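Local coordinates for odorant-binding protein 1d (Locusta migratoria, PDB 4PT1), which probably binds odorant molecules, as a secreted member of the insect pheromone- and odorant-binding protein family, at residues R10-A15 with D126-D131; C53-F58 with Y104-C109; N59-D64 with C100-Q105; E70-N75 with R86-C91. All blocks are in the same frame, centred on the assembly; numbering follows the deposited sequence.

Contact 1: R10-A15 with D126-D131; sequences RIMDAA and DATIGD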
loop_
_atom_site.group_PDB
_atom_site.type_symbol
_atom_site.label_atom_id
_atom_site.label_comp_id
_atom_site.label_asym_id
_atom_site.label_seq_id
_atom_site.Cartn_x
_atom_site.Cartn_y
_atom_site.Cartn_z
ATOM N N ARG A 10 3.428 0.201 12.155
ATOM C CA ARG A 10 2.993 1.602 12.071
ATOM C C ARG A 10 1.877 1.837 11.054
ATOM O O ARG A 10 0.978 2.637 11.301
ATOM C CB ARG A 10 4.175 2.559 11.833
ATOM C CG ARG A 10 4.980 2.387 10.547
ATOM C CD ARG A 10 6.255 3.235 10.614
ATOM N NE ARG A 10 6.954 3.358 9.330
ATOM C CZ ARG A 10 8.040 4.109 9.118
ATOM N NH1 ARG A 10 8.571 4.825 10.107
ATOM N NH2 ARG A 10 8.602 4.151 7.905
ATOM N N ILE A 11 1.904 1.124 9.928
ATOM C CA ILE A 11 0.859 1.284 8.920
ATOM C C ILE A 11 -0.487 0.744 9.421
ATOM O O ILE A 11 -1.529 1.397 9.295
ATOM C CB ILE A 11 1.237 0.609 7.582
ATOM C CG1 ILE A 11 2.445 1.321 6.964
ATOM C CG2 ILE A 11 0.065 0.650 6.622
ATOM C CD1 ILE A 11 2.733 0.881 5.540
ATOM N N MET A 12 -0.478 -0.436 10.016
ATOM C CA MET A 12 -1.720 -0.983 10.533
ATOM C C MET A 12 -2.250 -0.135 11.690
ATOM O O MET A 12 -3.465 0.131 11.751
ATOM C CB MET A 12 -1.551 -2.451 10.941
ATOM C CG MET A 12 -1.367 -3.380 9.749
ATOM S SD MET A 12 -2.772 -3.380 8.619
ATOM C CE MET A 12 -2.053 -4.086 7.136
ATOM N N ASP A 13 -1.351 0.301 12.576
ATOM C CA ASP A 13 -1.712 1.169 13.721
ATOM C C ASP A 13 -2.451 2.428 13.284
ATOM O O ASP A 13 -3.409 2.857 13.940
ATOM C CB ASP A 13 -0.466 1.622 14.508
ATOM C CG ASP A 13 0.065 0.562 15.478
ATOM O OD1 ASP A 13 -0.696 -0.350 15.880
ATOM O OD2 ASP A 13 1.259 0.664 15.852
ATOM N N ALA A 14 -1.996 3.024 12.186
ATOM C CA ALA A 14 -2.518 4.309 11.729
ATOM C C ALA A 14 -3.362 4.203 10.460
ATOM O O ALA A 14 -3.602 5.211 9.813
ATOM C CB ALA A 14 -1.374 5.285 11.527
ATOM N N ALA A 15 -3.858 3.011 10.140
ATOM C CA ALA A 15 -4.662 2.806 8.934
ATOM C C ALA A 15 -5.875 3.731 8.815
ATOM O O ALA A 15 -6.124 4.280 7.741
ATOM C CB ALA A 15 -5.122 1.365 8.838
ATOM N N ASP A 126 -7.673 -2.929 5.080
ATOM C CA ASP A 126 -9.086 -2.702 4.849
ATOM C C ASP A 126 -10.026 -3.060 6.010
ATOM O O ASP A 126 -11.089 -2.456 6.140
ATOM C CB ASP A 126 -9.499 -3.504 3.614
ATOM C CG ASP A 126 -10.994 -3.504 3.396
ATOM O OD1 ASP A 126 -11.560 -2.391 3.346
ATOM O OD2 ASP A 126 -11.596 -4.612 3.280
ATOM N N ALA A 127 -9.666 -4.050 6.820
ATOM C CA ALA A 127 -10.526 -4.477 7.928
ATOM C C ALA A 127 -10.415 -3.536 9.119
ATOM O O ALA A 127 -11.302 -3.512 9.969
ATOM C CB ALA A 127 -10.178 -5.899 8.346
ATOM N N THR A 128 -9.320 -2.773 9.173
ATOM C CA THR A 128 -9.021 -1.880 10.285
ATOM C C THR A 128 -9.687 -0.531 10.041
ATOM O O THR A 128 -9.859 0.262 10.970
ATOM C CB THR A 128 -7.503 -1.657 10.397
ATOM O OG1 THR A 128 -6.810 -2.862 10.036
ATOM C CG2 THR A 128 -7.119 -1.221 11.802
ATOM N N ILE A 129 -10.044 -0.278 8.790
ATOM C CA ILE A 129 -10.540 1.042 8.382
ATOM C C ILE A 129 -12.059 1.131 8.537
ATOM O O ILE A 129 -12.562 1.982 9.280
ATOM C CB ILE A 129 -10.058 1.404 6.964
ATOM C CG1 ILE A 129 -8.545 1.564 7.011
ATOM C CG2 ILE A 129 -10.650 2.717 6.510
ATOM C CD1 ILE A 129 -7.906 1.801 5.688
ATOM N N GLY A 130 -12.789 0.253 7.867
ATOM C CA GLY A 130 -14.222 0.161 8.107
ATOM C C GLY A 130 -15.164 1.012 7.267
ATOM O O GLY A 130 -15.115 2.253 7.290
ATOM N N ASP A 131 -16.013 0.302 6.520
ATOM C CA ASP A 131 -17.188 0.845 5.843
ATOM C C ASP A 131 -18.394 0.025 6.301
ATOM O O ASP A 131 -18.324 -1.212 6.362
ATOM C CB ASP A 131 -17.025 0.708 4.327
ATOM C CG ASP A 131 -18.068 1.491 3.535
ATOM O OD1 ASP A 131 -18.375 1.072 2.387
ATOM O OD2 ASP A 131 -18.556 2.528 4.040
#

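Contact 2: C53-F58 with Y104-C109; sequences CIMVEF and YQIHQC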
loop_
_atom_site.group_PDB
_atom_site.type_symbol
_atom_site.label_atom_id
_atom_site.label_comp_id
_atom_site.label_asym_id
_atom_site.label_seq_id
_atom_site.Cartn_x
_atom_site.Cartn_y
_atom_site.Cartn_z
ATOM N N CYS A 53 -0.668 8.458 -1.893
ATOM C CA CYS A 53 -0.848 9.255 -0.689
ATOM C C CYS A 53 -0.443 8.478 0.559
ATOM O O CYS A 53 0.196 9.035 1.438
ATOM C CB CYS A 53 -2.303 9.727 -0.592
ATOM S SG CYS A 53 -2.656 10.700 0.872
ATOM N N ILE A 54 -0.831 7.207 0.644
ATOM C CA ILE A 54 -0.416 6.325 1.737
ATOM C C ILE A 54 1.115 6.256 1.795
ATOM O O ILE A 54 1.716 6.391 2.851
ATOM C CB ILE A 54 -1.013 4.907 1.606
ATOM C CG1 ILE A 54 -2.494 4.916 1.980
ATOM C CG2 ILE A 54 -0.307 3.905 2.542
ATOM C CD1 ILE A 54 -3.151 3.598 1.660
ATOM N N MET A 55 1.756 6.064 0.648
ATOM C CA MET A 55 3.208 5.938 0.665
ATOM C C MET A 55 3.865 7.230 1.145
ATOM O O MET A 55 4.863 7.185 1.867
ATOM C CB MET A 55 3.738 5.522 -0.704
ATOM C CG MET A 55 3.292 4.131 -1.121
ATOM S SD MET A 55 4.005 3.657 -2.696
ATOM C CE MET A 55 5.665 3.215 -2.164
ATOM N N VAL A 56 3.317 8.373 0.743
ATOM C CA VAL A 56 3.867 9.686 1.154
ATOM C C VAL A 56 3.710 9.861 2.651
ATOM O O VAL A 56 4.627 10.292 3.324
ATOM C CB VAL A 56 3.202 10.865 0.411
ATOM C CG1 VAL A 56 3.679 12.184 1.004
ATOM C CG2 VAL A 56 3.530 10.809 -1.072
ATOM N N GLU A 57 2.553 9.480 3.179
ATOM C CA GLU A 57 2.301 9.617 4.613
ATOM C C GLU A 57 3.207 8.673 5.445
ATOM O O GLU A 57 3.558 8.987 6.592
ATOM C CB GLU A 57 0.825 9.370 4.902
ATOM C CG GLU A 57 -0.092 10.446 4.344
ATOM C CD GLU A 57 0.080 11.788 5.018
ATOM O OE1 GLU A 57 -0.040 11.861 6.260
ATOM O OE2 GLU A 57 0.310 12.778 4.296
ATOM N N PHE A 58 3.621 7.552 4.861
ATOM C CA PHE A 58 4.571 6.644 5.543
ATOM C C PHE A 58 6.004 6.716 4.999
ATOM O O PHE A 58 6.771 5.758 5.110
ATOM C CB PHE A 58 4.043 5.205 5.521
ATOM C CG PHE A 58 2.766 5.029 6.291
ATOM C CD1 PHE A 58 2.750 5.207 7.670
ATOM C CD2 PHE A 58 1.585 4.691 5.642
ATOM C CE1 PHE A 58 1.566 5.062 8.390
ATOM C CE2 PHE A 58 0.402 4.534 6.356
ATOM C CZ PHE A 58 0.400 4.714 7.735
ATOM N N TYR A 104 1.194 3.003 -7.812
ATOM C CA TYR A 104 0.218 1.932 -8.145
ATOM C C TYR A 104 0.924 0.672 -8.673
ATOM O O TYR A 104 0.538 -0.451 -8.337
ATOM C CB TYR A 104 -0.875 2.449 -9.116
ATOM C CG TYR A 104 -1.864 1.390 -9.616
ATOM C CD1 TYR A 104 -2.984 1.020 -8.862
ATOM C CD2 TYR A 104 -1.677 0.769 -10.831
ATOM C CE1 TYR A 104 -3.881 0.056 -9.330
ATOM C CE2 TYR A 104 -2.558 -0.197 -11.314
ATOM C CZ TYR A 104 -3.664 -0.561 -10.560
ATOM O OH TYR A 104 -4.559 -1.527 -11.028
ATOM N N GLN A 105 1.977 0.873 -9.455
ATOM C CA GLN A 105 2.717 -0.213 -10.061
ATOM C C GLN A 105 3.870 -0.736 -9.203
ATOM O O GLN A 105 4.302 -1.871 -9.422
ATOM C CB GLN A 105 3.272 0.235 -11.422
ATOM C CG GLN A 105 2.203 0.698 -12.415
ATOM C CD GLN A 105 1.281 -0.407 -12.927
ATOM O OE1 GLN A 105 1.502 -1.588 -12.677
ATOM N NE2 GLN A 105 0.227 -0.015 -13.636
ATOM N N ILE A 106 4.384 0.060 -8.251
ATOM C CA ILE A 106 5.211 -0.521 -7.186
ATOM C C ILE A 106 4.310 -1.564 -6.502
ATOM O O ILE A 106 4.724 -2.691 -6.270
ATOM C CB ILE A 106 5.753 0.528 -6.166
ATOM C CG1 ILE A 106 6.928 1.336 -6.747
ATOM C CG2 ILE A 106 6.222 -0.187 -4.893
ATOM C CD1 ILE A 106 7.349 2.544 -5.922
ATOM N N HIS A 107 3.055 -1.197 -6.251
ATOM C CA HIS A 107 2.075 -2.090 -5.656
ATOM C C HIS A 107 1.684 -3.274 -6.517
ATOM O O HIS A 107 1.529 -4.373 -6.001
ATOM C CB HIS A 107 0.868 -1.311 -5.211
ATOM C CG HIS A 107 0.992 -0.802 -3.808
ATOM N ND1 HIS A 107 0.444 -1.448 -2.750
ATOM C CD2 HIS A 107 1.683 0.296 -3.292
ATOM C CE1 HIS A 107 0.746 -0.768 -1.625
ATOM N NE2 HIS A 107 1.510 0.292 -1.963
ATOM N N GLN A 108 1.553 -3.079 -7.827
ATOM C CA GLN A 108 1.287 -4.225 -8.693
ATOM C C GLN A 108 2.506 -5.152 -8.730
ATOM O O GLN A 108 2.320 -6.354 -8.784
ATOM C CB GLN A 108 0.851 -3.799 -10.094
ATOM C CG GLN A 108 -0.440 -2.977 -10.142
ATOM C CD GLN A 108 -1.415 -3.279 -9.016
ATOM O OE1 GLN A 108 -1.501 -2.538 -8.028
ATOM N NE2 GLN A 108 -2.165 -4.375 -9.160
ATOM N N CYS A 109 3.724 -4.602 -8.686
ATOM C CA CYS A 109 4.955 -5.408 -8.480
ATOM C C CYS A 109 4.942 -6.194 -7.164
ATOM O O CYS A 109 5.323 -7.365 -7.151
ATOM C CB CYS A 109 6.237 -4.571 -8.570
ATOM S SG CYS A 109 7.777 -5.520 -8.369
#

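Contact 3: N59-D64 with C100-Q105; sequences NSLSDD and CETAYQ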
loop_
_atom_site.group_PDB
_atom_site.type_symbol
_atom_site.label_atom_id
_atom_site.label_comp_id
_atom_site.label_asym_id
_atom_site.label_seq_id
_atom_site.Cartn_x
_atom_site.Cartn_y
_atom_site.Cartn_z
ATOM N N ASN A 59 6.362 7.864 4.421
ATOM C CA ASN A 59 7.754 8.205 4.102
ATOM C C ASN A 59 8.460 7.358 3.033
ATOM O O ASN A 59 9.661 7.553 2.807
ATOM C CB ASN A 59 8.619 8.175 5.372
ATOM C CG ASN A 59 7.995 8.931 6.518
ATOM O OD1 ASN A 59 7.615 8.334 7.537
ATOM N ND2 ASN A 59 7.870 10.256 6.357
ATOM N N SER A 60 7.730 6.458 2.368
ATOM C CA SER A 60 8.308 5.565 1.352
ATOM C C SER A 60 8.227 6.136 -0.045
ATOM O O SER A 60 8.790 5.561 -0.978
ATOM C CB SER A 60 7.655 4.177 1.377
ATOM O OG SER A 60 6.238 4.235 1.335
ATOM N N LEU A 61 7.516 7.258 -0.199
ATOM C CA LEU A 61 7.515 8.000 -1.452
ATOM C C LEU A 61 7.513 9.504 -1.164
ATOM O O LEU A 61 6.886 9.978 -0.208
ATOM C CB LEU A 61 6.314 7.582 -2.313
ATOM C CG LEU A 61 6.392 7.807 -3.823
ATOM C CD1 LEU A 61 7.208 6.716 -4.503
ATOM C CD2 LEU A 61 5.003 7.886 -4.448
ATOM N N SER A 62 8.250 10.256 -1.969
ATOM C CA SER A 62 8.181 11.709 -1.897
ATOM C C SER A 62 6.905 12.132 -2.601
ATOM O O SER A 62 6.364 11.403 -3.426
ATOM C CB SER A 62 9.378 12.342 -2.598
ATOM O OG SER A 62 9.405 11.977 -3.959
ATOM N N ASP A 63 6.428 13.325 -2.296
ATOM C CA ASP A 63 5.266 13.886 -3.003
ATOM C C ASP A 63 5.442 13.851 -4.525
ATOM O O ASP A 63 4.474 13.628 -5.263
ATOM C CB ASP A 63 5.003 15.325 -2.525
ATOM C CG ASP A 63 3.659 15.863 -2.984
ATOM O OD1 ASP A 63 2.650 15.121 -2.936
ATOM O OD2 ASP A 63 3.623 17.039 -3.392
ATOM N N ASP A 64 6.676 14.031 -5.002
ATOM C CA ASP A 64 6.934 14.014 -6.441
ATOM C C ASP A 64 7.365 12.651 -6.972
ATOM O O ASP A 64 7.819 12.529 -8.102
ATOM C CB ASP A 64 7.927 15.124 -6.840
ATOM C CG ASP A 64 9.357 14.844 -6.397
ATOM O OD1 ASP A 64 9.563 14.182 -5.360
ATOM O OD2 ASP A 64 10.279 15.324 -7.096
ATOM N N CYS A 100 1.707 9.114 -9.008
ATOM C CA CYS A 100 0.624 8.165 -8.749
ATOM C C CYS A 100 0.772 6.803 -9.453
ATOM O O CYS A 100 0.513 5.754 -8.853
ATOM C CB CYS A 100 -0.746 8.793 -9.039
ATOM S SG CYS A 100 -1.090 10.236 -7.990
ATOM N N GLU A 101 1.159 6.813 -10.725
ATOM C CA GLU A 101 1.305 5.558 -11.488
ATOM C C GLU A 101 2.432 4.744 -10.837
ATOM O O GLU A 101 2.259 3.558 -10.593
ATOM C CB GLU A 101 1.562 5.844 -12.989
ATOM C CG GLU A 101 1.517 4.632 -13.940
ATOM C CD GLU A 101 0.154 3.969 -14.071
ATOM O OE1 GLU A 101 -0.866 4.578 -13.706
ATOM O OE2 GLU A 101 0.085 2.819 -14.570
ATOM N N THR A 102 3.541 5.412 -10.522
ATOM C CA THR A 102 4.700 4.817 -9.792
ATOM C C THR A 102 4.257 4.060 -8.552
ATOM O O THR A 102 4.584 2.872 -8.386
ATOM C CB THR A 102 5.731 5.899 -9.382
ATOM O OG1 THR A 102 6.372 6.425 -10.556
ATOM C CG2 THR A 102 6.821 5.347 -8.429
ATOM N N ALA A 103 3.498 4.729 -7.683
ATOM C CA ALA A 103 2.980 4.040 -6.492
ATOM C C ALA A 103 2.134 2.826 -6.875
ATOM O O ALA A 103 2.334 1.740 -6.343
ATOM C CB ALA A 103 2.176 4.990 -5.615
ATOM N N TYR A 104 1.194 3.003 -7.812
ATOM C CA TYR A 104 0.218 1.932 -8.145
ATOM C C TYR A 104 0.924 0.672 -8.673
ATOM O O TYR A 104 0.538 -0.451 -8.337
ATOM C CB TYR A 104 -0.875 2.449 -9.116
ATOM C CG TYR A 104 -1.864 1.390 -9.616
ATOM C CD1 TYR A 104 -2.984 1.020 -8.862
ATOM C CD2 TYR A 104 -1.677 0.769 -10.831
ATOM C CE1 TYR A 104 -3.881 0.056 -9.330
ATOM C CE2 TYR A 104 -2.558 -0.197 -11.314
ATOM C CZ TYR A 104 -3.664 -0.561 -10.560
ATOM O OH TYR A 104 -4.559 -1.527 -11.028
ATOM N N GLN A 105 1.977 0.873 -9.455
ATOM C CA GLN A 105 2.717 -0.213 -10.061
ATOM C C GLN A 105 3.870 -0.736 -9.203
ATOM O O GLN A 105 4.302 -1.871 -9.422
ATOM C CB GLN A 105 3.272 0.235 -11.422
ATOM C CG GLN A 105 2.203 0.698 -12.415
ATOM C CD GLN A 105 1.281 -0.407 -12.927
ATOM O OE1 GLN A 105 1.502 -1.588 -12.677
ATOM N NE2 GLN A 105 0.227 -0.015 -13.636
#

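Contact 4: E70-N75 with R86-C91; sequences EEELEN and RVVHSC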
loop_
_atom_site.group_PDB
_atom_site.type_symbol
_atom_site.label_atom_id
_atom_site.label_comp_id
_atom_site.label_asym_id
_atom_site.label_seq_id
_atom_site.Cartn_x
_atom_site.Cartn_y
_atom_site.Cartn_z
ATOM N N GLU A 70 14.532 2.455 2.548
ATOM C CA GLU A 70 14.741 2.238 3.981
ATOM C C GLU A 70 13.435 2.414 4.738
ATOM O O GLU A 70 13.121 1.657 5.664
ATOM C CB GLU A 70 15.820 3.208 4.528
ATOM N N GLU A 71 12.653 3.397 4.316
ATOM C CA GLU A 71 11.359 3.652 4.938
ATOM C C GLU A 71 10.359 2.556 4.630
ATOM O O GLU A 71 9.575 2.188 5.481
ATOM C CB GLU A 71 10.807 5.011 4.520
ATOM C CG GLU A 71 11.678 6.172 4.995
ATOM C CD GLU A 71 11.508 6.540 6.455
ATOM O OE1 GLU A 71 10.682 5.944 7.177
ATOM O OE2 GLU A 71 12.234 7.465 6.885
ATOM N N GLU A 72 10.388 2.032 3.419
ATOM C CA GLU A 72 9.437 0.989 3.055
ATOM C C GLU A 72 9.733 -0.308 3.794
ATOM O O GLU A 72 8.809 -1.004 4.209
ATOM C CB GLU A 72 9.392 0.772 1.543
ATOM C CG GLU A 72 8.238 -0.093 1.043
ATOM C CD GLU A 72 6.869 0.588 1.054
ATOM O OE1 GLU A 72 6.567 1.457 1.904
ATOM O OE2 GLU A 72 6.054 0.228 0.201
ATOM N N LEU A 73 11.020 -0.623 3.976
ATOM C CA LEU A 73 11.404 -1.812 4.733
ATOM C C LEU A 73 10.919 -1.683 6.155
ATOM O O LEU A 73 10.420 -2.645 6.725
ATOM C CB LEU A 73 12.913 -2.050 4.684
ATOM C CG LEU A 73 13.509 -2.376 3.305
ATOM C CD1 LEU A 73 15.022 -2.330 3.329
ATOM C CD2 LEU A 73 13.033 -3.711 2.742
ATOM N N GLU A 74 11.048 -0.495 6.735
ATOM C CA GLU A 74 10.477 -0.260 8.061
ATOM C C GLU A 74 8.945 -0.411 8.078
ATOM O O GLU A 74 8.372 -0.857 9.083
ATOM C CB GLU A 74 10.869 1.116 8.593
ATOM C CG GLU A 74 12.319 1.223 9.025
ATOM C CD GLU A 74 12.633 2.583 9.622
ATOM O OE1 GLU A 74 12.021 2.938 10.661
ATOM O OE2 GLU A 74 13.483 3.302 9.046
ATOM N N ASN A 75 8.292 -0.049 6.975
ATOM C CA ASN A 75 6.815 -0.165 6.850
ATOM C C ASN A 75 6.280 -1.593 6.812
ATOM O O ASN A 75 5.086 -1.814 7.011
ATOM C CB ASN A 75 6.297 0.589 5.615
ATOM C CG ASN A 75 6.390 2.084 5.769
ATOM O OD1 ASN A 75 6.428 2.578 6.888
ATOM N ND2 ASN A 75 6.468 2.822 4.640
ATOM N N ARG A 86 11.607 -9.322 1.270
ATOM C CA ARG A 86 11.929 -9.974 -0.014
ATOM C C ARG A 86 11.150 -9.300 -1.138
ATOM O O ARG A 86 11.714 -8.908 -2.151
ATOM C CB ARG A 86 11.621 -11.473 0.044
ATOM C CG ARG A 86 12.124 -12.238 -1.178
ATOM C CD ARG A 86 11.774 -13.715 -1.096
ATOM N NE ARG A 86 12.200 -14.309 0.168
ATOM N N VAL A 87 9.848 -9.139 -0.947
ATOM C CA VAL A 87 9.017 -8.408 -1.900
ATOM C C VAL A 87 9.463 -6.963 -2.173
ATOM O O VAL A 87 9.559 -6.538 -3.319
ATOM C CB VAL A 87 7.565 -8.442 -1.435
ATOM C CG1 VAL A 87 6.725 -7.464 -2.232
ATOM C CG2 VAL A 87 7.042 -9.876 -1.534
ATOM N N VAL A 88 9.760 -6.204 -1.119
ATOM C CA VAL A 88 10.197 -4.836 -1.309
ATOM C C VAL A 88 11.498 -4.749 -2.117
ATOM O O VAL A 88 11.616 -3.901 -3.015
ATOM C CB VAL A 88 10.342 -4.087 0.031
ATOM C CG1 VAL A 88 11.019 -2.736 -0.201
ATOM C CG2 VAL A 88 8.982 -3.906 0.672
ATOM N N HIS A 89 12.455 -5.626 -1.812
ATOM C CA HIS A 89 13.746 -5.631 -2.506
ATOM C C HIS A 89 13.564 -5.992 -3.942
ATOM O O HIS A 89 14.299 -5.487 -4.804
ATOM C CB HIS A 89 14.771 -6.544 -1.814
ATOM C CG HIS A 89 15.401 -5.926 -0.582
ATOM N ND1 HIS A 89 16.292 -4.916 -0.656
ATOM C CD2 HIS A 89 15.268 -6.231 0.765
ATOM C CE1 HIS A 89 16.687 -4.573 0.579
ATOM N NE2 HIS A 89 16.058 -5.375 1.454
ATOM N N SER A 90 12.572 -6.832 -4.238
ATOM C CA SER A 90 12.336 -7.251 -5.622
ATOM C C SER A 90 11.677 -6.152 -6.484
ATOM O O SER A 90 11.698 -6.231 -7.719
ATOM C CB SER A 90 11.542 -8.567 -5.678
ATOM O OG SER A 90 10.174 -8.409 -5.356
ATOM N N CYS A 91 11.141 -5.117 -5.834
ATOM C CA CYS A 91 10.322 -4.085 -6.492
ATOM C C CYS A 91 10.887 -2.669 -6.341
ATOM O O CYS A 91 10.222 -1.673 -6.675
ATOM C CB CYS A 91 8.901 -4.163 -5.923
ATOM S SG CYS A 91 8.060 -5.711 -6.349
#

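Contact 1: R10-A15 with D126-D131
A15 points its CB at the last turn of helix 115-129, where the methyl meets both T128 and I129. A15 CB lies 3.9 Å from I129 CG1 and 4.2 Å from T128 CB, so the methyl meets the neighbouring side chains near their bases. The main chains come correspondingly close, the CA atoms of A15 and I129 being 6.2 Å apart. I129 starts its side chain across the interface rather than into it; with CG1 set anti to the carbonyl carbon (chi1 -66°) and the chain then extended, CD1 reaches the A15 carbonyl and stops 3.7 Å from A15 O. T128 directs its CB toward the other segment and separates its two branches. The methyl takes the front, with T128 CG2 3.9 Å from M12 O, whereas OG1 turns back to its own helix and bonds to the A124 carbonyl. The M12 side chain comes no closer than M12 SD to T128 OG1, 4.3 Å, which is too long for a bond. The patch is small, 171 Å² on both sides together, and consists of van der Waals contact. M12 and A15 also touch F125, a ligand-pocket residue, and the M12 side chain is about 5 Å from a bound 2-(2-methoxyethoxy)ethanol, probably from the crystallisation liquor though it may mark a pocket. Here the break between helices 10-13 and 15-26 packs on the C-terminal helix beside the ligand pocket of an all-helical PBP/GOBP fold.

Contact 2: C53-F58 with Y104-C109
M55 carries the whole of this contact from helix 45-57, sending its sulfur to H107 and its terminal methyl to I106. The sulfur-aromatic part is edge-on: M55 SD is 5.1 Å from the centroid of the H107 imidazole and 89° off the ring normal, which puts the sulfur essentially in the ring plane. The atom it meets on that rim is a carbon, H107 CD2 at 4.1 Å from M55 SD, while the two side chains run antiparallel as they pass. The apolar part is a methyl-to-methyl approach, M55 CE to I106 CD1 at 4.2 Å. A bend at the last torsion of M55 (chi3 78°) explains the division, since it swings CE aside from the otherwise extended chain and onto I106. The polar hold on the ring comes from outside, H107 ND1 bonding to the hydroxyl of Y118. A separate aromatic contact is made by the Y110 ring, which meets the imidazole with the planes at about 55°. Covalent links tie the same segments into the chain through C53 to C22 and C109 to C91. The CA atoms come no nearer than 10.1 Å (M55 to Y104), so the contact is made through side chains. It lies beside the ligand pocket, to which I54 and H107 belong, in a classical insect odorant-binding fold, six cysteines joined in three interlocked disulfides.

Contact 3: N59-D64 with C100-Q105
L61, T102 and A103 make this contact without a planar group among them; the flat groups paired within their own segment are Y104, Q105 and E101 on helix 99-113 and D64 in the loop. Q105 NE2 sits at the edge of the Y104 ring, in its plane, and donates to E101 OE2 one helical turn back, at 3.0 Å and nearly straight (166°). The acceptor lies close to the Q105 amide plane, but the donor approaches from above the carboxylate plane of E101, 42° out of it. E101 OE1 has a second partner in a salt bridge to K48. Across the contact the chemistry is aliphatic. L61 forks its two methyls over the helix surface: L61 CD1 is 4.2 Å from T102 CG2, and L61 CD2 is 4.2 Å from A103 CB. CG stands anti to the backbone N (chi1 -157°), carrying the fork from the loop toward the helix. T102 offers its methyl to the leucine, while its hydroxyl bonds to the backbone N of H96. All three touching residues are buried, yet they bury just 97 Å² between the segments. Further along the loop, S62 OG donates to D64 OD1 at 2.6 Å, approaching it nearly in line with the C-O bond; S62 OG also pairs with V66 N. The loop begins where a Schellman motif with N59 at C-prime ends helix 45-57. It then runs on toward helix 69-75, L61 lying between K52 and M55 of helix 45-57 and the flank of helix 99-113, which the C49-C100 disulfide joins to helix 45-57.

Contact 4: E70-N75 with R86-C91
Helices 69-75 and 81-90 form an antiparallel helical hairpin of the PBP/GOBP fold: over the segments E70-N75 and R86-C91 their axes run at 156° and approach to 9.9 Å. L73 and V88 make the centre of the packing, with L73 CD2 3.7 Å from V88 CG1. The leucine fork also reaches H89, crossing that side chain at about a right angle; L73 CD1 and CD2 are both 3.7 Å from H89 NE2. On the other nitrogen, H89 ND1 is hydrogen-bonded to K92 NZ. V88 uses its second methyl on the aliphatic part of a glutamate, V88 CG2 lying 3.9 Å from E72 CG. E72 has CG anti to the backbone N, then bends at chi2 (74°), which takes the carboxylate past the valine into the interior. There OE2 of the buried acid is hydrogen-bonded to the Y110 hydroxyl, and S60 OG makes a weak bond to OE1. The E72 side chain also comes within about 4 Å of a bound 2-(2-methoxyethoxy)ethanol. OE1 is fixed from the same helix, N75 ND2 donating to E72 OE1 at 3.1 Å in a nearly linear bond (174°) that lies in the N75 amide plane.

Contact 2 is central, about 5 Å from the chain's centre; contact 3 is buried too, although its centre lies about 10 Å out. They share helix 99-113, and M55 touches both L61 and A103. Contacts 1 and 4, at about 11 Å, mix buried with exposed residues. Chemistry varies with place: sulfur-aromatic and aliphatic packing in contact 2, aliphatic in contact 3, van der Waals contact of a buried alanine with an exposed threonine and a partly exposed isoleucine in contact 1, a buried glutamate and an exposed histidine in contact 4. R10, in segment 10-15 but outside the packing of contact 1, forms a salt bridge to E71; the C91-C109 disulfide ties contact 4 to contact 2.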